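Local coordinates for protein D-alanyl-D-alanine carboxypeptidase DacB2 (Mycobacterium tuberculosis H37Rv, PDB 4RYE) that acts in vitro as a serine-type D,D-carboxypeptidase and probably cleaves the terminal D-Ala-D-Ala of peptidoglycan stem peptides, at residues V56-L61 with M166-F171; H112-G115 with V119-A122. All coordinates share one frame; numbering follows the deposited sequence.

Contact 1 (V56-L61 with M166-F171); sequences VALDEL and MANPVF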
loop_
_atom_site.group_PDB
_atom_site.type_symbol
_atom_site.label_atom_id
_atom_site.label_comp_id
_atom_site.label_asym_id
_atom_site.label_seq_id
_atom_site.Cartn_x
_atom_site.Cartn_y
_atom_site.Cartn_z
ATOM N N VAL A 56 -9.363 7.740 -0.240
ATOM C CA VAL A 56 -10.235 8.733 -0.853
ATOM C C VAL A 56 -11.527 8.061 -1.334
ATOM O O VAL A 56 -12.633 8.562 -1.088
ATOM C CB VAL A 56 -9.537 9.437 -2.037
ATOM C CG1 VAL A 56 -10.536 10.303 -2.809
ATOM C CG2 VAL A 56 -8.367 10.279 -1.538
ATOM N N ALA A 57 -11.386 6.924 -2.016
ATOM C CA ALA A 57 -12.548 6.202 -2.541
ATOM C C ALA A 57 -13.504 5.794 -1.424
ATOM O O ALA A 57 -14.719 5.926 -1.559
ATOM C CB ALA A 57 -12.109 4.968 -3.334
ATOM N N LEU A 58 -12.952 5.299 -0.321
ATOM C CA LEU A 58 -13.775 4.856 0.795
ATOM C C LEU A 58 -14.465 6.014 1.489
ATOM O O LEU A 58 -15.571 5.861 2.010
ATOM C CB LEU A 58 -12.943 4.054 1.795
ATOM C CG LEU A 58 -12.600 2.650 1.306
ATOM C CD1 LEU A 58 -11.478 2.067 2.144
ATOM C CD2 LEU A 58 -13.846 1.772 1.347
ATOM N N ASP A 59 -13.828 7.177 1.495
ATOM C CA ASP A 59 -14.474 8.363 2.064
ATOM C C ASP A 59 -15.633 8.886 1.213
ATOM O O ASP A 59 -16.653 9.308 1.744
ATOM C CB ASP A 59 -13.465 9.497 2.273
ATOM C CG ASP A 59 -12.620 9.308 3.517
ATOM O OD1 ASP A 59 -12.824 8.313 4.246
ATOM O OD2 ASP A 59 -11.751 10.168 3.767
ATOM N N GLU A 60 -15.471 8.866 -0.106
ATOM C CA GLU A 60 -16.409 9.577 -0.982
ATOM C C GLU A 60 -17.421 8.699 -1.704
ATOM O O GLU A 60 -18.501 9.166 -2.076
ATOM C CB GLU A 60 -15.640 10.400 -2.020
ATOM C CG GLU A 60 -14.575 11.299 -1.414
ATOM C CD GLU A 60 -14.164 12.442 -2.330
ATOM O OE1 GLU A 60 -14.784 12.617 -3.404
ATOM O OE2 GLU A 60 -13.218 13.171 -1.960
ATOM N N LEU A 61 -17.078 7.438 -1.930
ATOM C CA LEU A 61 -17.893 6.600 -2.812
ATOM C C LEU A 61 -18.702 5.568 -2.042
ATOM O O LEU A 61 -18.199 4.959 -1.104
ATOM C CB LEU A 61 -17.001 5.889 -3.834
ATOM C CG LEU A 61 -16.167 6.732 -4.806
ATOM C CD1 LEU A 61 -15.237 5.824 -5.632
ATOM C CD2 LEU A 61 -17.039 7.598 -5.721
HETATM N N MSE A 166 -6.090 1.134 7.733
HETATM C CA MSE A 166 -6.416 -0.024 8.565
HETATM C C MSE A 166 -7.528 0.258 9.563
HETATM O O MSE A 166 -8.190 -0.665 10.050
HETATM C CB MSE A 166 -5.174 -0.524 9.306
HETATM C CG MSE A 166 -4.185 -1.277 8.411
HETATM SE SE MSE A 166 -4.959 -2.886 7.576
HETATM C CE MSE A 166 -5.636 -3.758 9.182
ATOM N N ALA A 167 -7.727 1.534 9.878
ATOM C CA ALA A 167 -8.793 1.921 10.791
ATOM C C ALA A 167 -10.164 1.765 10.139
ATOM O O ALA A 167 -11.178 1.642 10.823
ATOM C CB ALA A 167 -8.590 3.345 11.267
ATOM N N ASN A 168 -10.195 1.771 8.809
ATOM C CA ASN A 168 -11.444 1.592 8.073
ATOM C C ASN A 168 -11.771 0.100 7.954
ATOM O O ASN A 168 -10.975 -0.677 7.399
ATOM C CB ASN A 168 -11.320 2.224 6.681
ATOM C CG ASN A 168 -12.606 2.158 5.895
ATOM O OD1 ASN A 168 -13.064 1.082 5.525
ATOM N ND2 ASN A 168 -13.190 3.318 5.614
ATOM N N PRO A 169 -12.937 -0.314 8.481
ATOM C CA PRO A 169 -13.251 -1.750 8.528
ATOM C C PRO A 169 -13.346 -2.402 7.144
ATOM O O PRO A 169 -13.005 -3.572 7.008
ATOM C CB PRO A 169 -14.607 -1.800 9.259
ATOM C CG PRO A 169 -15.166 -0.391 9.172
ATOM C CD PRO A 169 -13.969 0.517 9.132
ATOM N N VAL A 170 -13.804 -1.669 6.133
ATOM C CA VAL A 170 -13.851 -2.244 4.794
ATOM C C VAL A 170 -12.455 -2.428 4.215
ATOM O O VAL A 170 -12.153 -3.464 3.615
ATOM C CB VAL A 170 -14.734 -1.402 3.835
ATOM C CG1 VAL A 170 -14.639 -1.951 2.426
ATOM C CG2 VAL A 170 -16.178 -1.411 4.330
ATOM N N PHE A 171 -11.591 -1.436 4.402
ATOM C CA PHE A 171 -10.216 -1.582 3.931
ATOM C C PHE A 171 -9.558 -2.780 4.596
ATOM O O PHE A 171 -8.920 -3.603 3.923
ATOM C CB PHE A 171 -9.374 -0.325 4.185
ATOM C CG PHE A 171 -7.959 -0.442 3.667
ATOM C CD1 PHE A 171 -6.954 -0.987 4.457
ATOM C CD2 PHE A 171 -7.643 -0.032 2.378
ATOM C CE1 PHE A 171 -5.645 -1.125 3.976
ATOM C CE2 PHE A 171 -6.336 -0.153 1.880
ATOM C CZ PHE A 171 -5.333 -0.703 2.690
HETATM O O HOH W 1 -11.565 5.829 6.291
#

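Contact 2 (H112-G115 with V119-A122); sequences HMLG and VTVA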
loop_
_atom_site.group_PDB
_atom_site.type_symbol
_atom_site.label_atom_id
_atom_site.label_comp_id
_atom_site.label_asym_id
_atom_site.label_seq_id
_atom_site.Cartn_x
_atom_site.Cartn_y
_atom_site.Cartn_z
ATOM N N HIS A 112 -12.015 7.908 -12.316
ATOM C CA HIS A 112 -13.184 8.294 -13.109
ATOM C C HIS A 112 -14.374 8.591 -12.182
ATOM O O HIS A 112 -14.978 9.667 -12.275
ATOM C CB HIS A 112 -13.496 7.186 -14.138
ATOM C CG HIS A 112 -14.715 7.425 -14.979
ATOM N ND1 HIS A 112 -15.016 6.644 -16.076
ATOM C CD2 HIS A 112 -15.718 8.331 -14.879
ATOM C CE1 HIS A 112 -16.145 7.063 -16.618
ATOM N NE2 HIS A 112 -16.596 8.080 -15.909
HETATM N N MSE A 113 -14.703 7.654 -11.292
HETATM C CA MSE A 113 -15.787 7.853 -10.320
HETATM C C MSE A 113 -15.558 9.057 -9.413
HETATM O O MSE A 113 -16.506 9.666 -8.940
HETATM C CB MSE A 113 -15.978 6.611 -9.443
HETATM C CG MSE A 113 -16.336 5.369 -10.215
HETATM SE SE MSE A 113 -16.762 3.837 -9.059
HETATM C CE MSE A 113 -18.383 4.593 -8.277
ATOM N N LEU A 114 -14.301 9.393 -9.163
ATOM C CA LEU A 114 -13.981 10.467 -8.237
ATOM C C LEU A 114 -13.899 11.834 -8.902
ATOM O O LEU A 114 -13.613 12.827 -8.239
ATOM C CB LEU A 114 -12.676 10.157 -7.506
ATOM C CG LEU A 114 -12.791 8.981 -6.537
ATOM C CD1 LEU A 114 -11.421 8.453 -6.137
ATOM C CD2 LEU A 114 -13.599 9.412 -5.302
ATOM N N GLY A 115 -14.144 11.891 -10.206
ATOM C CA GLY A 115 -14.162 13.162 -10.909
ATOM C C GLY A 115 -13.039 13.353 -11.918
ATOM O O GLY A 115 -12.875 14.438 -12.478
ATOM N N VAL A 119 -8.418 15.622 -10.694
ATOM C CA VAL A 119 -9.200 15.813 -9.479
ATOM C C VAL A 119 -8.862 14.749 -8.447
ATOM O O VAL A 119 -8.731 15.038 -7.257
ATOM C CB VAL A 119 -10.718 15.788 -9.787
ATOM C CG1 VAL A 119 -11.522 15.714 -8.508
ATOM C CG2 VAL A 119 -11.122 17.016 -10.618
ATOM N N THR A 120 -8.689 13.513 -8.900
ATOM C CA THR A 120 -8.409 12.420 -7.975
ATOM C C THR A 120 -7.037 12.584 -7.336
ATOM O O THR A 120 -6.861 12.360 -6.131
ATOM C CB THR A 120 -8.533 11.055 -8.677
ATOM O OG1 THR A 120 -9.880 10.886 -9.123
ATOM C CG2 THR A 120 -8.174 9.913 -7.739
ATOM N N VAL A 121 -6.068 13.002 -8.140
ATOM C CA VAL A 121 -4.737 13.256 -7.617
ATOM C C VAL A 121 -4.782 14.407 -6.609
ATOM O O VAL A 121 -4.146 14.326 -5.549
ATOM C CB VAL A 121 -3.725 13.521 -8.743
ATOM C CG1 VAL A 121 -2.388 14.019 -8.174
ATOM C CG2 VAL A 121 -3.525 12.244 -9.556
ATOM N N ALA A 122 -5.543 15.455 -6.910
ATOM C CA ALA A 122 -5.687 16.555 -5.944
ATOM C C ALA A 122 -6.332 16.076 -4.641
ATOM O O ALA A 122 -5.899 16.464 -3.558
ATOM C CB ALA A 122 -6.474 17.705 -6.527
HETATM O O HOH W 2 -9.853 15.518 -13.344
#

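Contact 1 (V56-L61 with M166-F171)
Leu58 makes every close contact with Asn168, Val170 and Phe171, its two methyls dividing the work. CD1 lies 3.8 Å from Phe171 CB, at the edge of the phenyl ring and near its plane, while CD2 meets Val170 CG1 at 4.0 Å. CD1 also lies over the face of the Asn168 amide, 3.9 Å from OD1. Leu63 touches both Leu58 and Val170, and Leu95 of helix 91-100 also packs on Leu58.

The polar part is capping. With CG anti to the backbone N (chi1 -176°), the Asn168 amide folds back over the first turn of helix 169-176. OD1 accepts from Phe171 N at 3.1 Å in a fairly straight bond (162°), the donor tilted 29° from the carbonyl plane; a second bond, from Val170 N, is weak. Asn168 ND2 donates to a water at 3.1 Å, which in turn donates weakly to Asp59 OD1. Asp59 has a firmer partner through OD2, a salt bridge to Lys127.

This is an asparagine N-cap docked on the end of helix 50-60, which begins at Lys50, the probable proton acceptor of the SxxK motif (Ser47 to Lys50) shared by penicillin-recognising serine enzymes.

Contact 2 (H112-G115 with V119-A122)
The backbones approach to 5.8 Å between Gly115 CA and Val119 CA, across a tight turn between two consecutive helices, in which helix 104-113 ends in a Schellman motif and helix 117-130 begins almost at once. The evidence for the motif is the positive phi of Gly115 (113°) together with two bonds back into the last turn, one of them Gly115 N to His112 O at 3.1 Å. Glycine suits this position on two counts: a CB at these backbone angles would press on the carbonyl O of Leu114, and it would also come tight against Val119 CG1.

Val119 straddles the corner with its two methyls. CG1, anti to the backbone N (chi1 169°), meets Leu114 O at 3.6 Å, and CG2 meets Gly115 O at the same separation. These are van der Waals contacts of methyls with carbonyl oxygens. Leu114 O has its polar partner in Lys123 NZ, one turn further along the second helix.

On the buried side Leu114 and Thr120 cross at about a right angle, with Leu114 CD1 3.9 Å from Thr120 CG2. Thr120 OG1 sits 3.3 Å from Leu114 CB, but its polar partners are backbone carbonyls: it is hydrogen-bonded to Gly116 O, just before its own helix, with a weak second bond to Ala111 O in helix 104-113, so that its single proton would be shared between them. Leu53 of helix 50-60 packs on both Leu114 and Thr120. At the outer edge of the corner a water accepts from Val119 N at 3.0 Å and donates, weakly, to Gly115 O.

How the contacts relate
The centres of the two contacts lie 15 Å apart, and helix 50-60 and the residue after it connect them: Val56 CG1 in the helix is 3.9 Å from Leu114 CD1, and Leu61 CG, just past its end, is 3.7 Å from Leu114 CD2. Along the chain, 56-61 comes first, then the corner 112-115/119-122, and 166-171 last, so the local contact 2 falls within the 104 residues spanned by contact 1. Both belong to the helical part of the fold, apart from the six-stranded antiparallel sheet. Different sides of helix 50-60 are thus packed by distant parts of the chain.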